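Local atomic coordinates of shikimate dehydrogenase (NADP(+)) (Listeria monocytogenes, PDB entry 3TNL), a protein that probably interconverts 3-dehydroshikimate and shikimate with NADP(H), a step on the pathway to chorismate and the aromatic amino acids. Residues B[154-159]-B[220-225]; B[158-163]-B[228-233]; B[181-186]-B[209-214]. All coordinates share one frame; numbering follows the deposited sequence. Where two conformers were deposited one is given.

Contact 1. Residues B[154-159]-B[220-225]; sequences GKKMTI and LRKEIA
With CG anti to the backbone N (chi1 177°) and every later torsion extended, Lys156 reaches straight out from its strand, while Glu223 bends back at chi2 so that its carboxylate meets the lysine ammonium. Lys156 NZ donates to Glu223 OE1 at 2.7 Å, a salt bridge in which the two side chains cross at about a right angle and OE1 is approached on its syn side, 33° out of the carboxylate plane. Lys222 NZ lies 4.4 Å from Lys156 NZ, but Glu226 forms a salt bridge with both ammonium groups, which should offset their repulsion. The carboxylate of Glu223 has further anchors, OE1 accepting a hydrogen bond from Ser182 and OE2 being bonded to Gln219.

Two residues further along the strand, on the same face, the two branches of Thr158 meet different partners. Its OG1 sits 3.3 Å from Glu223 CB and hydrogen-bonds to Ser227 just past the segment, whereas its CG2 packs against Leu220 CD1 at 4.0 Å and, more loosely, against Ile224 CG1. Helix 217-226 thus lies across one face of the parallel sheet, its axis 8.0 Å from that of strand 156-159 and running at 140° to it; on the other face Met157 and Ile159 pack against helix 164-175.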
# COMPACT_ATOMS: atom_id res chain seq x y z
N GLY B 154 2.01 -40.63 -9.53
CA GLY B 154 2.31 -42.05 -9.48
C GLY B 154 3.45 -42.48 -10.38
O GLY B 154 3.68 -43.66 -10.58
N LYS B 155 4.21 -41.50 -10.88
CA LYS B 155 5.28 -41.76 -11.82
C LYS B 155 6.59 -41.15 -11.34
O LYS B 155 6.68 -40.71 -10.21
CB LYS B 155 4.88 -41.24 -13.20
CG LYS B 155 3.56 -41.84 -13.68
CD LYS B 155 3.08 -41.27 -14.98
CE LYS B 155 1.71 -41.81 -15.33
NZ LYS B 155 1.20 -41.13 -16.57
N LYS B 156 7.60 -41.17 -12.20
CA LYS B 156 8.94 -40.70 -11.88
C LYS B 156 9.30 -39.42 -12.59
O LYS B 156 9.05 -39.28 -13.80
CB LYS B 156 9.95 -41.77 -12.25
CG LYS B 156 11.35 -41.42 -12.04
CD LYS B 156 12.16 -42.72 -12.21
CE LYS B 156 13.59 -42.51 -11.93
NZ LYS B 156 14.32 -43.82 -11.75
N MET B 157 9.84 -38.47 -11.84
CA MET B 157 10.34 -37.23 -12.39
C MET B 157 11.83 -37.18 -12.17
O MET B 157 12.31 -37.59 -11.12
CB MET B 157 9.71 -36.00 -11.69
CG MET B 157 10.33 -34.65 -12.10
SD MET B 157 9.41 -33.19 -11.51
CE MET B 157 9.57 -33.42 -9.74
N THR B 158 12.54 -36.68 -13.17
CA THR B 158 13.96 -36.38 -13.10
C THR B 158 14.01 -34.83 -13.20
O THR B 158 13.42 -34.26 -14.08
CB THR B 158 14.79 -37.02 -14.18
OG1 THR B 158 14.77 -38.45 -13.96
CG2 THR B 158 16.23 -36.56 -14.13
N ILE B 159 14.71 -34.20 -12.29
CA ILE B 159 14.76 -32.74 -12.25
C ILE B 159 16.16 -32.23 -11.98
O ILE B 159 16.91 -32.81 -11.17
CB ILE B 159 13.73 -32.22 -11.23
CG1 ILE B 159 13.65 -30.69 -11.24
CG2 ILE B 159 14.03 -32.74 -9.81
CD1 ILE B 159 12.51 -30.14 -10.38
N LEU B 220 22.19 -40.08 -15.29
CA LEU B 220 21.15 -39.25 -15.91
C LEU B 220 20.39 -39.98 -17.05
O LEU B 220 19.18 -39.87 -17.16
CB LEU B 220 21.78 -37.93 -16.41
CG LEU B 220 20.80 -36.89 -16.98
CD1 LEU B 220 19.81 -36.42 -15.93
CD2 LEU B 220 21.57 -35.73 -17.55
N ARG B 221 21.11 -40.73 -17.87
CA ARG B 221 20.48 -41.49 -18.95
C ARG B 221 19.44 -42.45 -18.37
O ARG B 221 18.32 -42.52 -18.85
CB ARG B 221 21.54 -42.27 -19.73
CG ARG B 221 21.01 -42.97 -20.96
CD ARG B 221 22.11 -43.72 -21.71
NE ARG B 221 23.01 -42.75 -22.32
CZ ARG B 221 22.70 -42.07 -23.42
NH1 ARG B 221 23.55 -41.17 -23.92
NH2 ARG B 221 21.55 -42.27 -24.01
N LYS B 222 19.83 -43.17 -17.32
CA LYS B 222 18.92 -44.13 -16.68
C LYS B 222 17.71 -43.42 -16.14
O LYS B 222 16.56 -43.81 -16.42
CB LYS B 222 19.59 -44.92 -15.57
CG LYS B 222 18.62 -45.89 -14.86
CD LYS B 222 19.29 -46.55 -13.64
CE LYS B 222 18.41 -47.60 -13.00
NZ LYS B 222 17.22 -47.13 -12.20
N GLU B 223 17.95 -42.37 -15.35
CA GLU B 223 16.84 -41.68 -14.73
C GLU B 223 15.83 -41.13 -15.75
O GLU B 223 14.59 -41.35 -15.61
CB GLU B 223 17.32 -40.61 -13.73
CG GLU B 223 18.23 -41.13 -12.63
CD GLU B 223 17.67 -42.33 -11.95
OE1 GLU B 223 16.51 -42.27 -11.53
OE2 GLU B 223 18.39 -43.36 -11.83
N ILE B 224 16.32 -40.43 -16.76
CA ILE B 224 15.42 -39.90 -17.79
C ILE B 224 14.63 -41.00 -18.51
O ILE B 224 13.43 -40.86 -18.75
CB ILE B 224 16.14 -39.02 -18.78
CG1 ILE B 224 16.70 -37.77 -18.12
CG2 ILE B 224 15.19 -38.58 -19.89
CD1 ILE B 224 17.60 -36.92 -19.03
N ALA B 225 15.30 -42.10 -18.84
CA ALA B 225 14.68 -43.20 -19.52
C ALA B 225 13.48 -43.76 -18.76
O ALA B 225 12.54 -44.26 -19.39
CB ALA B 225 15.72 -44.32 -19.75

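Contact 2. Residues B[158-163]-B[228-233]; sequences TICGAG and VIFTNA. With NAD (nicotinamide-adenine-dinucleotide), chain H.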
# COMPACT_ATOMS: atom_id res chain seq x y z
N THR B 158 12.54 -36.68 -13.17
CA THR B 158 13.96 -36.38 -13.10
C THR B 158 14.01 -34.83 -13.20
O THR B 158 13.42 -34.26 -14.08
CB THR B 158 14.79 -37.02 -14.18
OG1 THR B 158 14.77 -38.45 -13.96
CG2 THR B 158 16.23 -36.56 -14.13
N ILE B 159 14.71 -34.20 -12.29
CA ILE B 159 14.76 -32.74 -12.25
C ILE B 159 16.16 -32.23 -11.98
O ILE B 159 16.91 -32.81 -11.17
CB ILE B 159 13.73 -32.22 -11.23
CG1 ILE B 159 13.65 -30.69 -11.24
CG2 ILE B 159 14.03 -32.74 -9.81
CD1 ILE B 159 12.51 -30.14 -10.38
N CYS B 160 16.53 -31.15 -12.67
CA CYS B 160 17.80 -30.48 -12.49
C CYS B 160 17.56 -29.24 -11.64
O CYS B 160 16.74 -28.40 -11.96
CB CYS B 160 18.40 -29.99 -13.81
SG CYS B 160 18.74 -31.31 -14.97
N GLY B 161 18.30 -29.14 -10.54
CA GLY B 161 18.25 -27.97 -9.67
C GLY B 161 18.00 -28.29 -8.22
O GLY B 161 17.50 -29.35 -7.84
N ALA B 162 18.31 -27.30 -7.40
CA ALA B 162 18.22 -27.40 -5.92
C ALA B 162 18.09 -26.06 -5.23
O ALA B 162 18.34 -25.96 -4.00
CB ALA B 162 19.39 -28.17 -5.36
N GLY B 163 17.70 -25.04 -6.00
CA GLY B 163 17.40 -23.73 -5.47
C GLY B 163 15.96 -23.63 -5.03
O GLY B 163 15.29 -24.63 -4.76
N VAL B 228 8.57 -40.04 -16.50
CA VAL B 228 7.48 -39.49 -17.32
C VAL B 228 7.83 -38.03 -17.75
O VAL B 228 7.40 -37.57 -18.84
CB VAL B 228 6.12 -39.53 -16.53
CG1 VAL B 228 6.11 -38.59 -15.34
CG2 VAL B 228 5.01 -39.21 -17.48
N ILE B 229 8.67 -37.38 -16.95
CA ILE B 229 9.01 -35.99 -17.18
C ILE B 229 10.43 -35.72 -16.73
O ILE B 229 10.92 -36.28 -15.72
CB ILE B 229 8.01 -35.09 -16.39
CG1 ILE B 229 8.18 -33.61 -16.79
CG2 ILE B 229 8.08 -35.32 -14.89
CD1 ILE B 229 7.05 -32.72 -16.25
N PHE B 230 11.11 -34.86 -17.50
CA PHE B 230 12.44 -34.35 -17.23
C PHE B 230 12.27 -32.83 -17.17
O PHE B 230 11.81 -32.22 -18.11
CB PHE B 230 13.44 -34.74 -18.34
CG PHE B 230 14.80 -34.13 -18.19
CD1 PHE B 230 15.53 -34.34 -17.05
CD2 PHE B 230 15.37 -33.37 -19.20
CE1 PHE B 230 16.79 -33.82 -16.90
CE2 PHE B 230 16.65 -32.83 -19.04
CZ PHE B 230 17.34 -33.05 -17.86
N THR B 231 12.66 -32.25 -16.06
CA THR B 231 12.47 -30.83 -15.81
C THR B 231 13.73 -30.08 -15.49
O THR B 231 14.55 -30.53 -14.71
CB THR B 231 11.54 -30.69 -14.54
OG1 THR B 231 10.29 -31.34 -14.80
CG2 THR B 231 11.31 -29.22 -14.14
N ASN B 232 13.91 -28.93 -16.11
CA ASN B 232 14.96 -28.02 -15.75
C ASN B 232 14.41 -27.00 -14.75
O ASN B 232 13.47 -26.27 -15.05
CB ASN B 232 15.51 -27.21 -16.92
CG ASN B 232 16.52 -26.18 -16.45
OD1 ASN B 232 17.56 -26.55 -15.85
ND2 ASN B 232 16.21 -24.89 -16.59
N ALA B 233 15.02 -26.94 -13.58
CA ALA B 233 14.68 -25.96 -12.55
C ALA B 233 15.95 -25.23 -12.11
O ALA B 233 16.19 -25.02 -10.92
CB ALA B 233 13.89 -26.57 -11.38
PA NAD H . 18.28 -20.32 -7.17
O1A NAD H . 19.35 -19.24 -7.24
O2A NAD H . 17.53 -20.51 -5.86
O5B NAD H . 18.92 -21.72 -7.68
C5B NAD H . 19.77 -21.83 -8.82
C4B NAD H . 19.87 -23.30 -9.24
O4B NAD H . 20.54 -23.38 -10.52
C3B NAD H . 20.77 -24.11 -8.33
O3B NAD H . 20.30 -25.48 -8.33
C2B NAD H . 22.14 -24.06 -8.98
O2B NAD H . 22.95 -25.19 -8.67
C1B NAD H . 21.76 -24.08 -10.44
N9A NAD H . 22.72 -23.49 -11.39
C8A NAD H . 22.92 -22.16 -11.57
N7A NAD H . 23.82 -21.98 -12.56
C5A NAD H . 24.20 -23.19 -13.05
C6A NAD H . 25.05 -23.66 -14.03
N6A NAD H . 25.74 -22.81 -14.80
N1A NAD H . 25.14 -24.99 -14.26
C2A NAD H . 24.45 -25.87 -13.50
N3A NAD H . 23.60 -25.49 -12.52
C4A NAD H . 23.44 -24.17 -12.26
O3 NAD H . 17.27 -19.99 -8.37
PN NAD H . 15.68 -20.24 -8.41
O1N NAD H . 14.92 -19.13 -7.73
O2N NAD H . 15.39 -21.70 -8.05
O5D NAD H . 15.33 -20.02 -9.97
C5D NAD H . 15.87 -20.92 -10.93
C4D NAD H . 15.13 -20.62 -12.21
O4D NAD H . 13.71 -20.77 -11.99
C3D NAD H . 15.34 -19.17 -12.65
O3D NAD H . 15.65 -19.17 -14.04
C2D NAD H . 14.00 -18.49 -12.38
O2D NAD H . 13.76 -17.36 -13.25
C1D NAD H . 13.03 -19.65 -12.58
N1N NAD H . 11.73 -19.53 -11.90
C2N NAD H . 10.60 -19.58 -12.63
C3N NAD H . 9.36 -19.50 -12.01
C7N NAD H . 8.08 -19.56 -12.79
O7N NAD H . 7.09 -19.09 -12.22
N7N NAD H . 8.06 -20.13 -14.01
C4N NAD H . 9.30 -19.35 -10.62
C5N NAD H . 10.48 -19.31 -9.89
C6N NAD H . 11.70 -19.39 -10.56
O HOH W 1 15.92 -24.19 -8.35
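Thr158 and Phe230 pair in parallel register, and the ladder runs through Thr158, whose N donates to Ile229 O at 3.0 Å and whose O accepts from Thr231 N at 2.9 Å. The methyl CG2 of Thr158 touches the ring of Phe230 at CD1, 3.7 Å away. Ile159 turns to the other face of the sheet, where it lies side by side with Thr231: CG1 is placed anti to the backbone N (chi1 -175°), which lays CG1 beside Thr231 CB and carries CD1 on to Ala233 CB at 4.0 Å. Thr231 OG1 is bonded to Tyr141. Cys160 returns to the face of Thr158 and Phe230. Cys160 N donates to Thr231 O. In turn, Cys160 O accepts from Ala233 N at 2.8 Å. The sulfur approaches the Phe230 ring obliquely, with Cys160 SG 3.7 Å from Phe230 CZ, a sulfur-aromatic contact.

These are the two central strands of a Rossmann fold, where the strand order 3-2-1 passes over to 4-5-6, and the chain leaves the first of them through a glycine-rich turn with a GxGxxA pattern. Gly161 has backbone angles that favour glycine, and its CA comes close to both Ala233 O and NAD O3B. Ala162 then turns its N toward the adenosine ribose, donating to NAD O3B at 2.9 Å. Gly163, the N-cap of helix 164-175, lies close against the pyrophosphate, its CA 3.2 Å from NAD O2A. A water donates both to Ala233 O and to NAD O2N, an oxygen of the nicotinamide-side phosphate, and accepts a weak bond from Gly163 N.

Contact 3. Residues B[181-186]-B[209-214]; sequences ISIFNR and AQLFDI. With NAD (nicotinamide-adenine-dinucleotide), chain H.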
# COMPACT_ATOMS: atom_id res chain seq x y z
N ILE B 181 11.45 -39.33 -7.43
CA ILE B 181 12.09 -38.11 -7.89
C ILE B 181 13.59 -38.28 -7.87
O ILE B 181 14.17 -38.63 -6.84
CB ILE B 181 11.71 -36.88 -7.02
CG1 ILE B 181 10.19 -36.65 -7.09
CG2 ILE B 181 12.45 -35.64 -7.48
CD1 ILE B 181 9.67 -35.51 -6.25
N SER B 182 14.22 -38.07 -9.02
CA SER B 182 15.65 -38.09 -9.14
C SER B 182 16.14 -36.67 -9.43
O SER B 182 15.82 -36.10 -10.46
CB SER B 182 16.13 -39.04 -10.21
OG SER B 182 15.80 -40.38 -9.82
N ILE B 183 16.92 -36.15 -8.48
CA ILE B 183 17.46 -34.78 -8.56
C ILE B 183 18.91 -34.82 -9.01
O ILE B 183 19.70 -35.63 -8.52
CB ILE B 183 17.42 -34.10 -7.17
CG1 ILE B 183 16.01 -34.17 -6.56
CG2 ILE B 183 17.98 -32.65 -7.24
CD1 ILE B 183 15.92 -33.76 -5.08
N PHE B 184 19.24 -33.91 -9.93
CA PHE B 184 20.60 -33.71 -10.40
C PHE B 184 21.00 -32.27 -10.15
O PHE B 184 20.27 -31.34 -10.48
CB PHE B 184 20.77 -34.04 -11.87
CG PHE B 184 20.71 -35.51 -12.16
CD1 PHE B 184 21.85 -36.20 -12.45
CD2 PHE B 184 19.49 -36.19 -12.14
CE1 PHE B 184 21.80 -37.56 -12.70
CE2 PHE B 184 19.43 -37.54 -12.39
CZ PHE B 184 20.60 -38.24 -12.65
N ASN B 185 22.15 -32.07 -9.52
CA ASN B 185 22.64 -30.73 -9.28
C ASN B 185 24.16 -30.74 -9.32
O ASN B 185 24.79 -31.76 -8.99
CB ASN B 185 22.18 -30.18 -7.90
CG ASN B 185 22.21 -28.66 -7.85
OD1 ASN B 185 21.29 -28.02 -8.41
ND2 ASN B 185 23.26 -28.07 -7.24
N ARG B 186 24.75 -29.63 -9.73
CA ARG B 186 26.21 -29.53 -9.70
C ARG B 186 26.69 -29.44 -8.25
O ARG B 186 25.90 -29.20 -7.33
CB ARG B 186 26.72 -28.32 -10.49
CG ARG B 186 26.32 -26.93 -9.99
CD ARG B 186 27.00 -25.86 -10.77
NE ARG B 186 26.69 -24.51 -10.30
CZ ARG B 186 27.09 -23.43 -10.94
NH1 ARG B 186 26.80 -22.22 -10.47
NH2 ARG B 186 27.75 -23.56 -12.08
N ALA B 209 13.11 -40.55 -3.30
CA ALA B 209 13.97 -39.48 -3.80
C ALA B 209 15.44 -39.86 -3.72
O ALA B 209 15.89 -40.55 -2.79
CB ALA B 209 13.71 -38.20 -3.00
N GLN B 210 16.20 -39.38 -4.69
CA GLN B 210 17.64 -39.55 -4.73
C GLN B 210 18.28 -38.36 -5.43
O GLN B 210 17.60 -37.68 -6.20
CB GLN B 210 18.06 -40.87 -5.37
CG GLN B 210 17.56 -41.13 -6.69
CD GLN B 210 17.71 -42.63 -7.10
OE1 GLN B 210 18.41 -43.44 -6.45
NE2 GLN B 210 17.07 -42.97 -8.19
N LEU B 211 19.55 -38.12 -5.10
CA LEU B 211 20.34 -37.02 -5.63
C LEU B 211 21.64 -37.51 -6.28
O LEU B 211 22.31 -38.40 -5.76
CB LEU B 211 20.70 -36.06 -4.50
CG LEU B 211 21.65 -34.90 -4.83
CD1 LEU B 211 21.09 -33.92 -5.83
CD2 LEU B 211 22.05 -34.23 -3.50
N PHE B 212 21.97 -36.94 -7.43
CA PHE B 212 23.20 -37.21 -8.15
C PHE B 212 23.84 -35.92 -8.67
O PHE B 212 23.18 -34.90 -8.84
CB PHE B 212 22.90 -38.07 -9.36
CG PHE B 212 22.17 -39.36 -9.03
CD1 PHE B 212 22.85 -40.43 -8.53
CD2 PHE B 212 20.81 -39.46 -9.25
CE1 PHE B 212 22.16 -41.62 -8.23
CE2 PHE B 212 20.14 -40.66 -8.99
CZ PHE B 212 20.83 -41.72 -8.47
N ASP B 213 25.12 -35.99 -8.98
CA ASP B 213 25.86 -34.89 -9.60
C ASP B 213 25.39 -34.81 -11.06
O ASP B 213 25.24 -35.84 -11.72
CB ASP B 213 27.35 -35.25 -9.55
CG ASP B 213 28.28 -34.12 -9.93
OD1 ASP B 213 29.42 -34.15 -9.39
OD2 ASP B 213 27.92 -33.21 -10.69
N ILE B 214 25.19 -33.60 -11.57
CA ILE B 214 24.82 -33.39 -12.96
C ILE B 214 25.91 -33.92 -13.91
O ILE B 214 25.66 -34.17 -15.09
CB ILE B 214 24.50 -31.86 -13.25
CG1 ILE B 214 23.87 -31.64 -14.63
CG2 ILE B 214 25.77 -30.99 -13.07
CD1 ILE B 214 22.51 -32.32 -14.83
PA NAD H . 18.28 -20.32 -7.17
O1A NAD H . 19.35 -19.24 -7.24
O2A NAD H . 17.53 -20.51 -5.86
O5B NAD H . 18.92 -21.72 -7.68
C5B NAD H . 19.77 -21.83 -8.82
C4B NAD H . 19.87 -23.30 -9.24
O4B NAD H . 20.54 -23.38 -10.52
C3B NAD H . 20.77 -24.11 -8.33
O3B NAD H . 20.30 -25.48 -8.33
C2B NAD H . 22.14 -24.06 -8.98
O2B NAD H . 22.95 -25.19 -8.67
C1B NAD H . 21.76 -24.08 -10.44
N9A NAD H . 22.72 -23.49 -11.39
C8A NAD H . 22.92 -22.16 -11.57
N7A NAD H . 23.82 -21.98 -12.56
C5A NAD H . 24.20 -23.19 -13.05
C6A NAD H . 25.05 -23.66 -14.03
N6A NAD H . 25.74 -22.81 -14.80
N1A NAD H . 25.14 -24.99 -14.26
C2A NAD H . 24.45 -25.87 -13.50
N3A NAD H . 23.60 -25.49 -12.52
C4A NAD H . 23.44 -24.17 -12.26
O3 NAD H . 17.27 -19.99 -8.37
PN NAD H . 15.68 -20.24 -8.41
O1N NAD H . 14.92 -19.13 -7.73
O2N NAD H . 15.39 -21.70 -8.05
O5D NAD H . 15.33 -20.02 -9.97
C5D NAD H . 15.87 -20.92 -10.93
C4D NAD H . 15.13 -20.62 -12.21
O4D NAD H . 13.71 -20.77 -11.99
C3D NAD H . 15.34 -19.17 -12.65
O3D NAD H . 15.65 -19.17 -14.04
C2D NAD H . 14.00 -18.49 -12.38
O2D NAD H . 13.76 -17.36 -13.25
C1D NAD H . 13.03 -19.65 -12.58
N1N NAD H . 11.73 -19.53 -11.90
C2N NAD H . 10.60 -19.58 -12.63
C3N NAD H . 9.36 -19.50 -12.01
C7N NAD H . 8.08 -19.56 -12.79
O7N NAD H . 7.09 -19.09 -12.22
N7N NAD H . 8.06 -20.13 -14.01
C4N NAD H . 9.30 -19.35 -10.62
C5N NAD H . 10.48 -19.31 -9.89
C6N NAD H . 11.70 -19.39 -10.56
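Strands 181-185 and 209-213 run parallel, 4.7 Å apart at an angle of 24°, joined by alternating bonds that include Ile183 N to Gln210 O and Phe212 N to Ile183 O, both at 2.8 Å. With helix 191-204 between them they form a beta-alpha-beta unit of the Rossmann fold, and strand 208-213 is the outermost on this side of the sheet within the chain.

On one face Phe184 and Phe212 meet. Phe212 CB sits over the face of the Phe184 ring, 4.0 Å from its centroid, in a CH-pi contact, while the two ring planes are inclined at 35° and meet obliquely. The carbonyl O of Asp213 lies at the edge of the Phe184 ring, and Ile214 CD1 packs against Phe184 CB. Helix 217-226 covers this face, with Leu220 and Glu223 against Phe184. On the opposite face Leu211 CD1 reaches Ile183 CG2 at 3.6 Å, and helix 191-204 packs against Leu211.

Toward the C-terminal side, Asn185 and Arg186 enter the cofactor site. Asn185 accepts from NAD O3B through OD1 (2.7 Å) and donates through ND2 to NAD O2B, so one amide grips both ribose hydroxyls; ND2 also donates to Arg186 O, which restrains the rotation of the amide. Ile214 CG2 touches Arg186 at CA and CB, and NE forms a salt bridge to Asp188. Arg186 CG sits between the backbone N and the carbonyl carbon (chi1 64°), and the chain, extended from there to NE, carries the guanidinium flat over the adenine, with NAD C5A 3.6 Å above the guanidinium plane and Arg186 NH2 3.3 Å from NAD C6A.

How the contacts relate
All three contacts belong to the parallel sheet of the cofactor-binding domain, their centres 9 to 10 Å apart. Contacts 1 and 2 both start from strand 156-160, one reaching helix 217-226 and the other strand 229-232, which follows that helix in the chain. Contact 3 joins strands 180-185 and 208-213, which fall in sequence between the two segments of each of the other contacts, and strand 180-185 borders strand 156-160: Ile159 N bonds to Ser182 O and Ile159 O to Phe184 N. At the strands' C-terminal ends contacts 2 and 3 converge on NAD, so neighbouring strands jointly shape its site, while contact 1 lies away from it.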